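Local coordinates for RV0130 (Mycobacterium tuberculosis, PDB 2C2I), which probably catalyses the reversible hydration of trans-2-enoyl-CoA to (3R)-3-hydroxyacyl-CoA in fatty acid metabolism, working as a homodimeric hotdog-fold hydratase, at residues A[2-7]-A[77-83]; A[83-89]-A[146-150]. One frame throughout, in Å; residues are numbered along the deposited sequence.

Contact 1 of 2, residues A[2-7]-A[77-83]; sequences RTFESV and MYTVKGV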
ATOM      1  N   ARG A   2     -20.600 -13.245   1.815  1.00 32.49           N
ATOM      2  CA  ARG A   2     -20.618 -14.052   3.075  1.00 31.89           C
ATOM      3  C   ARG A   2     -20.648 -13.135   4.301  1.00 31.10           C
ATOM      4  O   ARG A   2     -19.868 -12.189   4.388  1.00 31.28           O
ATOM      5  CB  ARG A   2     -19.393 -14.963   3.103  1.00 31.76           C
ATOM      6  CG  ARG A   2     -19.274 -15.875   4.300  1.00 34.05           C
ATOM      7  CD  ARG A   2     -18.017 -16.729   4.191  1.00 35.29           C
ATOM      8  NE  ARG A   2     -18.046 -17.813   5.171  1.00 37.15           N
ATOM      9  CZ  ARG A   2     -17.118 -18.760   5.291  1.00 36.81           C
ATOM     10  NH1 ARG A   2     -16.055 -18.789   4.486  1.00 38.21           N
ATOM     11  NH2 ARG A   2     -17.261 -19.690   6.223  1.00 35.78           N
ATOM     12  N   THR A   3     -21.563 -13.397   5.235  1.00 29.73           N
ATOM     13  CA  THR A   3     -21.656 -12.613   6.467  1.00 28.52           C
ATOM     14  C   THR A   3     -21.192 -13.487   7.621  1.00 26.58           C
ATOM     15  O   THR A   3     -21.716 -14.585   7.821  1.00 26.75           O
ATOM     16  CB  THR A   3     -23.100 -12.118   6.762  1.00 29.69           C
ATOM     17  OG1 THR A   3     -23.510 -11.179   5.761  1.00 31.16           O
ATOM     18  CG2 THR A   3     -23.175 -11.430   8.123  1.00 30.14           C
ATOM     19  N   PHE A   4     -20.196 -13.011   8.356  1.00 23.87           N
ATOM     20  CA  PHE A   4     -19.795 -13.661   9.591  1.00 21.76           C
ATOM     21  C   PHE A   4     -20.583 -12.964  10.692  1.00 21.36           C
ATOM     22  O   PHE A   4     -20.419 -11.768  10.907  1.00 21.99           O
ATOM     23  CB  PHE A   4     -18.281 -13.531   9.800  1.00 20.31           C
ATOM     24  CG  PHE A   4     -17.458 -14.346   8.814  1.00 18.57           C
ATOM     25  CD1 PHE A   4     -17.176 -15.685   9.060  1.00 15.71           C
ATOM     26  CD2 PHE A   4     -16.974 -13.774   7.636  1.00 18.88           C
ATOM     27  CE1 PHE A   4     -16.429 -16.449   8.151  1.00 17.47           C
ATOM     28  CE2 PHE A   4     -16.230 -14.527   6.723  1.00 17.55           C
ATOM     29  CZ  PHE A   4     -15.958 -15.866   6.976  1.00 17.61           C
ATOM     30  N   GLU A   5     -21.417 -13.710  11.403  1.00 21.35           N
ATOM     31  CA  GLU A   5     -22.257 -13.121  12.457  1.00 21.33           C
ATOM     32  C   GLU A   5     -21.467 -12.514  13.621  1.00 20.32           C
ATOM     33  O   GLU A   5     -22.004 -11.701  14.385  1.00 19.93           O
ATOM     34  CB  GLU A   5     -23.302 -14.137  12.960  1.00 22.65           C
ATOM     35  CG  GLU A   5     -24.285 -14.651  11.881  1.00 27.04           C
ATOM     36  CD  GLU A   5     -25.151 -13.549  11.264  1.00 33.03           C
ATOM     37  OE1 GLU A   5     -25.538 -12.599  11.993  1.00 35.88           O
ATOM     38  OE2 GLU A   5     -25.453 -13.640  10.049  1.00 34.36           O
ATOM     39  N   SER A   6     -20.198 -12.912  13.761  1.00 18.17           N
ATOM     40  CA  SER A   6     -19.337 -12.464  14.865  1.00 16.91           C
ATOM     41  C   SER A   6     -17.898 -12.836  14.582  1.00 15.98           C
ATOM     42  O   SER A   6     -17.637 -13.624  13.700  1.00 14.35           O
ATOM     43  CB  SER A   6     -19.727 -13.162  16.174  1.00 16.63           C
ATOM     44  OG  SER A   6     -19.310 -14.523  16.132  1.00 16.99           O
ATOM     45  N   VAL A   7     -16.978 -12.306  15.391  1.00 16.31           N
ATOM     46  CA  VAL A   7     -15.548 -12.598  15.242  1.00 15.46           C
ATOM     47  C   VAL A   7     -15.215 -14.021  15.669  1.00 15.15           C
ATOM     48  O   VAL A   7     -14.251 -14.615  15.185  1.00 13.37           O
ATOM     49  CB  VAL A   7     -14.675 -11.581  15.988  1.00 16.07           C
ATOM     50  CG1 VAL A   7     -14.744 -10.218  15.285  1.00 16.74           C
ATOM     51  CG2 VAL A   7     -15.047 -11.479  17.500  1.00 17.43           C
HETATM   52  N   MSE A  77     -16.595  -9.527  -0.856  1.00 19.28           N
HETATM   53  CA  MSE A  77     -16.560 -10.960  -0.509  1.00 20.64           C
HETATM   54  C   MSE A  77     -17.260 -11.334   0.795  1.00 21.22           C
HETATM   55  O   MSE A  77     -17.934 -12.360   0.861  1.00 22.14           O
HETATM   56  CB  MSE A  77     -15.114 -11.438  -0.416  1.00 20.13           C
HETATM   57  CG  MSE A  77     -14.285 -11.207  -1.657  1.00 19.91           C
HETATM   58 SE   MSE A  77     -12.497 -11.826  -1.257  1.00 19.89          SE
HETATM   59  CE  MSE A  77     -11.515 -10.882  -2.543  1.00 20.19           C
ATOM     60  N   TYR A  78     -17.049 -10.545   1.848  1.00 21.08           N
ATOM     61  CA  TYR A  78     -17.566 -10.883   3.190  1.00 21.94           C
ATOM     62  C   TYR A  78     -17.657  -9.648   4.043  1.00 21.83           C
ATOM     63  O   TYR A  78     -17.036  -8.619   3.740  1.00 20.93           O
ATOM     64  CB  TYR A  78     -16.695 -11.937   3.911  1.00 21.62           C
ATOM     65  CG  TYR A  78     -15.253 -11.523   4.108  1.00 22.21           C
ATOM     66  CD1 TYR A  78     -14.812 -10.974   5.314  1.00 21.49           C
ATOM     67  CD2 TYR A  78     -14.337 -11.667   3.080  1.00 21.36           C
ATOM     68  CE1 TYR A  78     -13.474 -10.579   5.474  1.00 23.27           C
ATOM     69  CE2 TYR A  78     -13.014 -11.275   3.225  1.00 22.93           C
ATOM     70  CZ  TYR A  78     -12.589 -10.736   4.406  1.00 22.46           C
ATOM     71  OH  TYR A  78     -11.258 -10.374   4.505  1.00 24.69           O
ATOM     72  N   THR A  79     -18.460  -9.742   5.099  1.00 22.00           N
ATOM     73  CA  THR A  79     -18.457  -8.733   6.137  1.00 23.05           C
ATOM     74  C   THR A  79     -18.444  -9.437   7.485  1.00 22.01           C
ATOM     75  O   THR A  79     -18.776 -10.615   7.573  1.00 21.80           O
ATOM     76  CB  THR A  79     -19.678  -7.800   6.060  1.00 23.79           C
ATOM     77  OG1 THR A  79     -20.868  -8.572   6.200  1.00 26.09           O
ATOM     78  CG2 THR A  79     -19.709  -7.045   4.711  1.00 26.63           C
ATOM     79  N   VAL A  80     -18.048  -8.705   8.519  1.00 21.90           N
ATOM     80  CA  VAL A  80     -17.992  -9.239   9.877  1.00 22.12           C
ATOM     81  C   VAL A  80     -18.865  -8.351  10.781  1.00 22.93           C
ATOM     82  O   VAL A  80     -18.604  -7.164  10.921  1.00 22.46           O
ATOM     83  CB  VAL A  80     -16.534  -9.276  10.404  1.00 21.60           C
ATOM     84  CG1 VAL A  80     -16.475  -9.787  11.863  1.00 21.25           C
ATOM     85  CG2 VAL A  80     -15.633 -10.115   9.496  1.00 20.44           C
ATOM     86  N   LYS A  81     -19.900  -8.937  11.382  1.00 24.13           N
ATOM     87  CA  LYS A  81     -20.809  -8.199  12.265  1.00 24.76           C
ATOM     88  C   LYS A  81     -20.238  -8.064  13.668  1.00 23.93           C
ATOM     89  O   LYS A  81     -19.306  -8.784  14.053  1.00 23.30           O
ATOM     90  CB  LYS A  81     -22.181  -8.888  12.335  1.00 25.87           C
ATOM     91  CG  LYS A  81     -23.066  -8.725  11.110  1.00 28.78           C
ATOM     92  CD  LYS A  81     -24.295  -9.609  11.240  1.00 33.66           C
ATOM     93  CE  LYS A  81     -25.422  -9.207  10.273  1.00 35.17           C
ATOM     94  NZ  LYS A  81     -26.582 -10.145  10.354  1.00 37.56           N
ATOM     95  N   GLY A  82     -20.794  -7.136  14.450  1.00 24.04           N
ATOM     96  CA  GLY A  82     -20.384  -6.985  15.840  1.00 23.51           C
ATOM     97  C   GLY A  82     -19.069  -6.236  16.028  1.00 23.44           C
ATOM     98  O   GLY A  82     -18.502  -6.224  17.122  1.00 22.43           O
ATOM     99  N   VAL A  83     -18.584  -5.606  14.957  1.00 23.12           N
ATOM    100  CA  VAL A  83     -17.385  -4.763  15.051  1.00 23.03           C
ATOM    101  C   VAL A  83     -17.623  -3.316  14.582  1.00 22.35           C
ATOM    102  O   VAL A  83     -18.393  -3.052  13.647  1.00 23.57           O
ATOM    103  CB  VAL A  83     -16.137  -5.401  14.345  1.00 22.94           C
ATOM    104  CG1 VAL A  83     -15.682  -6.665  15.104  1.00 24.25           C
ATOM    105  CG2 VAL A  83     -16.440  -5.729  12.903  1.00 22.09           C
TER
HETATM  106  O   HOH W   1     -18.263  -9.733  16.312  1.00 21.74           O
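Arg2 O is approached by two groups of 77-83: Thr79 N donates a hydrogen bond at 2.9 Å, and Tyr78 CA adds a CA-H...O contact of equal length. Onward, Phe4 N gives to Thr79 O with an N-H...O angle of 177°, and Lys81 N to Phe4 O. This is a miniature parallel sheet, 3-4 beside 79-80, separate from the long antiparallel hotdog sheet, and it ties the N-terminus to the segment after helix 70-75. On the Thr3 and Thr79 side, Lys81, extended beyond CG, passes Thr3 CG2 at a slant with its CD and CE. Glu5 lies alongside Lys81, and its bend at chi2 (-62°) helps bring Glu5 OE1 to Lys81 NZ in a 3.1 Å salt bridge; the ammonium meets the syn side, slightly out of the carboxylate plane. The Phe4 and Val80 side is mostly apolar, but the Arg2 guanidinium lies there too, Phe4 CZ over one of its faces and its charge paired with Glu16. Phe4 CE2, at the ring edge, lies 3.9 Å from Tyr78 CB, and Val7 CG1 reaches Val80 CG1 and, at 3.7 Å, Val83 CG1. Beyond the direct pairing a water accepts from Val7 N and donates to Lys81 O.

Contact 2 of 2, residues A[83-89]-A[146-150]; sequences VKLAINY and IVRYV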
ATOM      1  N   VAL A  83     -18.584  -5.606  14.957  1.00 23.12           N
ATOM      2  CA  VAL A  83     -17.385  -4.763  15.051  1.00 23.03           C
ATOM      3  C   VAL A  83     -17.623  -3.316  14.582  1.00 22.35           C
ATOM      4  O   VAL A  83     -18.393  -3.052  13.647  1.00 23.57           O
ATOM      5  CB  VAL A  83     -16.137  -5.401  14.345  1.00 22.94           C
ATOM      6  CG1 VAL A  83     -15.682  -6.665  15.104  1.00 24.25           C
ATOM      7  CG2 VAL A  83     -16.440  -5.729  12.903  1.00 22.09           C
ATOM      8  N   LYS A  84     -16.936  -2.387  15.223  1.00 21.41           N
ATOM      9  CA  LYS A  84     -17.124  -0.974  14.925  1.00 21.62           C
ATOM     10  C   LYS A  84     -16.335  -0.537  13.693  1.00 20.30           C
ATOM     11  O   LYS A  84     -16.762   0.350  12.963  1.00 19.60           O
ATOM     12  CB  LYS A  84     -16.688  -0.133  16.108  1.00 22.44           C
ATOM     13  CG  LYS A  84     -17.652  -0.166  17.269  1.00 27.85           C
ATOM     14  CD  LYS A  84     -16.965   0.151  18.607  1.00 33.55           C
ATOM     15  CE  LYS A  84     -16.299   1.514  18.644  1.00 35.43           C
ATOM     16  NZ  LYS A  84     -16.322   2.054  20.050  1.00 38.50           N
ATOM     17  N   LEU A  85     -15.170  -1.150  13.489  1.00 18.62           N
ATOM     18  CA  LEU A  85     -14.261  -0.712  12.435  1.00 17.22           C
ATOM     19  C   LEU A  85     -13.243  -1.796  12.153  1.00 16.22           C
ATOM     20  O   LEU A  85     -13.037  -2.696  12.973  1.00 15.69           O
ATOM     21  CB  LEU A  85     -13.559   0.597  12.846  1.00 17.51           C
ATOM     22  CG  LEU A  85     -12.546   0.467  13.989  1.00 18.05           C
ATOM     23  CD1 LEU A  85     -11.138   0.230  13.428  1.00 18.18           C
ATOM     24  CD2 LEU A  85     -12.563   1.669  14.905  1.00 21.21           C
ATOM     25  N   ALA A  86     -12.616  -1.695  10.992  1.00 14.62           N
ATOM     26  CA  ALA A  86     -11.508  -2.572  10.647  1.00 13.96           C
ATOM     27  C   ALA A  86     -10.301  -1.700  10.278  1.00 13.34           C
ATOM     28  O   ALA A  86     -10.430  -0.747   9.506  1.00 14.12           O
ATOM     29  CB  ALA A  86     -11.900  -3.451   9.530  1.00 13.52           C
ATOM     30  N   ILE A  87      -9.149  -2.011  10.868  1.00 12.28           N
ATOM     31  CA  ILE A  87      -7.926  -1.227  10.643  1.00 11.70           C
ATOM     32  C   ILE A  87      -6.787  -2.095  10.111  1.00 10.73           C
ATOM     33  O   ILE A  87      -6.595  -3.235  10.532  1.00 10.61           O
ATOM     34  CB  ILE A  87      -7.508  -0.427  11.913  1.00 12.61           C
ATOM     35  CG1 ILE A  87      -6.258   0.421  11.653  1.00 14.44           C
ATOM     36  CG2 ILE A  87      -7.340  -1.365  13.110  1.00 10.83           C
ATOM     37  CD1 ILE A  87      -6.170   1.652  12.514  1.00 16.96           C
ATOM     38  N   ASN A  88      -6.043  -1.527   9.164  1.00  9.80           N
ATOM     39  CA  ASN A  88      -4.938  -2.227   8.524  1.00  9.07           C
ATOM     40  C   ASN A  88      -3.768  -2.300   9.517  1.00  8.10           C
ATOM     41  O   ASN A  88      -3.232  -1.270   9.927  1.00  8.59           O
ATOM     42  CB  ASN A  88      -4.601  -1.442   7.246  1.00  7.71           C
ATOM     43  CG  ASN A  88      -3.484  -2.049   6.436  1.00  9.58           C
ATOM     44  OD1 ASN A  88      -2.809  -3.013   6.846  1.00  7.60           O
ATOM     45  ND2 ASN A  88      -3.269  -1.465   5.243  1.00  7.51           N
ATOM     46  N   TYR A  89      -3.414  -3.512   9.949  1.00  7.55           N
ATOM     47  CA  TYR A  89      -2.321  -3.678  10.911  1.00  8.03           C
ATOM     48  C   TYR A  89      -0.992  -3.943  10.184  1.00  7.41           C
ATOM     49  O   TYR A  89       0.088  -3.617  10.680  1.00  7.54           O
ATOM     50  CB  TYR A  89      -2.621  -4.792  11.923  1.00 10.15           C
ATOM     51  CG  TYR A  89      -1.471  -5.005  12.879  1.00 12.18           C
ATOM     52  CD1 TYR A  89      -0.956  -3.938  13.611  1.00 15.68           C
ATOM     53  CD2 TYR A  89      -0.876  -6.268  13.032  1.00 12.96           C
ATOM     54  CE1 TYR A  89       0.121  -4.114  14.489  1.00 17.61           C
ATOM     55  CE2 TYR A  89       0.210  -6.460  13.922  1.00 16.02           C
ATOM     56  CZ  TYR A  89       0.683  -5.384  14.639  1.00 17.35           C
ATOM     57  OH  TYR A  89       1.733  -5.527  15.507  1.00 19.01           O
ATOM     58  N   ILE A 146      -2.964  -8.210   7.114  1.00  6.54           N
ATOM     59  CA  ILE A 146      -3.472  -8.398   8.463  1.00  6.76           C
ATOM     60  C   ILE A 146      -4.475  -7.284   8.714  1.00  8.22           C
ATOM     61  O   ILE A 146      -4.166  -6.087   8.568  1.00  7.98           O
ATOM     62  CB  ILE A 146      -2.350  -8.403   9.523  1.00  7.26           C
ATOM     63  CG1 ILE A 146      -1.263  -9.424   9.115  1.00  7.00           C
ATOM     64  CG2 ILE A 146      -2.924  -8.736  10.894  1.00  5.93           C
ATOM     65  CD1 ILE A 146       0.071  -9.284   9.843  1.00  8.42           C
ATOM     66  N   VAL A 147      -5.677  -7.702   9.083  1.00  8.23           N
ATOM     67  CA  VAL A 147      -6.775  -6.788   9.342  1.00  9.55           C
ATOM     68  C   VAL A 147      -7.206  -6.980  10.781  1.00 10.64           C
ATOM     69  O   VAL A 147      -7.514  -8.110  11.177  1.00 10.35           O
ATOM     70  CB  VAL A 147      -7.974  -7.092   8.415  1.00  9.89           C
ATOM     71  CG1 VAL A 147      -9.140  -6.151   8.700  1.00 11.57           C
ATOM     72  CG2 VAL A 147      -7.550  -7.009   6.913  1.00 10.83           C
ATOM     73  N   ARG A 148      -7.271  -5.882  11.526  1.00 10.57           N
ATOM     74  CA  ARG A 148      -7.736  -5.891  12.917  1.00 12.07           C
ATOM     75  C   ARG A 148      -9.172  -5.374  12.966  1.00 12.64           C
ATOM     76  O   ARG A 148      -9.437  -4.259  12.535  1.00 12.27           O
ATOM     77  CB  ARG A 148      -6.805  -5.057  13.796  1.00 12.86           C
ATOM     78  CG  ARG A 148      -7.278  -4.888  15.215  1.00 14.55           C
ATOM     79  CD  ARG A 148      -6.224  -4.236  16.127  1.00 15.37           C
ATOM     80  NE  ARG A 148      -4.898  -4.858  16.022  1.00 20.50           N
ATOM     81  CZ  ARG A 148      -3.876  -4.598  16.839  1.00 22.92           C
ATOM     82  NH1 ARG A 148      -4.011  -3.712  17.825  1.00 24.82           N
ATOM     83  NH2 ARG A 148      -2.717  -5.218  16.663  1.00 23.43           N
ATOM     84  N   TYR A 149     -10.085  -6.219  13.456  1.00 12.99           N
ATOM     85  CA  TYR A 149     -11.497  -5.881  13.629  1.00 14.82           C
ATOM     86  C   TYR A 149     -11.709  -5.463  15.079  1.00 16.19           C
ATOM     87  O   TYR A 149     -11.480  -6.254  15.981  1.00 16.31           O
ATOM     88  CB  TYR A 149     -12.367  -7.087  13.285  1.00 14.96           C
ATOM     89  CG  TYR A 149     -12.284  -7.508  11.847  1.00 14.70           C
ATOM     90  CD1 TYR A 149     -12.979  -6.811  10.867  1.00 15.48           C
ATOM     91  CD2 TYR A 149     -11.510  -8.610  11.452  1.00 16.78           C
ATOM     92  CE1 TYR A 149     -12.917  -7.186   9.543  1.00 16.36           C
ATOM     93  CE2 TYR A 149     -11.447  -8.987  10.115  1.00 14.69           C
ATOM     94  CZ  TYR A 149     -12.153  -8.267   9.177  1.00 15.86           C
ATOM     95  OH  TYR A 149     -12.098  -8.626   7.846  1.00 16.67           O
ATOM     96  N   VAL A 150     -12.137  -4.211  15.274  1.00 17.12           N
ATOM     97  CA  VAL A 150     -12.160  -3.540  16.590  1.00 18.95           C
ATOM     98  C   VAL A 150     -13.595  -3.229  17.026  1.00 19.69           C
ATOM     99  O   VAL A 150     -14.453  -2.888  16.200  1.00 20.92           O
ATOM    100  CB  VAL A 150     -11.346  -2.217  16.559  1.00 18.32           C
ATOM    101  CG1 VAL A 150     -11.561  -1.389  17.838  1.00 20.14           C
ATOM    102  CG2 VAL A 150      -9.866  -2.483  16.344  1.00 19.47           C
TER
HETATM  103  O   HOH W   2      -4.235  -5.185   5.882  1.00 12.56           O
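Strands 86-89 and 146-149 pair antiparallel at the margin of this subunit's hotdog sheet, and Ala86 to Tyr89 together with Arg148 probably belong to the substrate site, as in related hydratases, which this subunit helps to form with its dimer partner. The pairing begins with a classic beta bulge: Lys84 and Leu85 both face Val150, and Val150 O accepts from Lys84 N at 2.7 Å and from Leu85 N at a longer 3.3 Å. Beyond it Ile87 and Arg148 form a hydrogen-bonded pair, flanked by the non-hydrogen-bonded pairs Ala86-Tyr149 and Asn88-Val147. On the Ala86 face, Ala86 CB lies 3.8 Å from Tyr149 CD1 and also meets Val147 CG1, which itself sits over one face of the Tyr149 ring toward the rim. On the other face, Ile87 and Arg148 run alongside each other, Ile87 CG2 touching Arg148 CB. Farther out the arginine's bend at chi3 (-49°) helps turn its guanidinium toward Tyr89, while Gln124 OE1 accepts from NE and so helps to orient the group. The second subunit meets strand 86-95, outermost within this chain, through backbone bonds from Tyr89 and through Gln42 and Trp43 of that subunit, which donate to the backbone oxygens of Ala86 and Lys84. Ile146 CG2 lies in the plane of the Tyr89 ring at its edge, and the cation-pi contact is made from above: Arg148 NH2 stands over the ring centre, 3.7 Å from Tyr89 CE1, with the guanidinium and ring planes inclined by 37°.

The two contacts follow in series along the chain and share Val83, where the chain passes from the small parallel pairing to the large antiparallel sheet. Both are partly buried, but contact 1 has more exposed residues and no partner from the second subunit, whereas contact 2 lies at the dimer interface and contains residues of the probable substrate site. Their chemistry follows that placement: contact 1 has a Glu5-Lys81 salt bridge across its segments, while contact 2 has none and instead sets Arg148 over the face of Tyr89. They meet through Tyr149, whose OH packs 3.4 Å from Tyr78 CE1 and whose ring also touches Val80, joining the small sheet to strand 141-149.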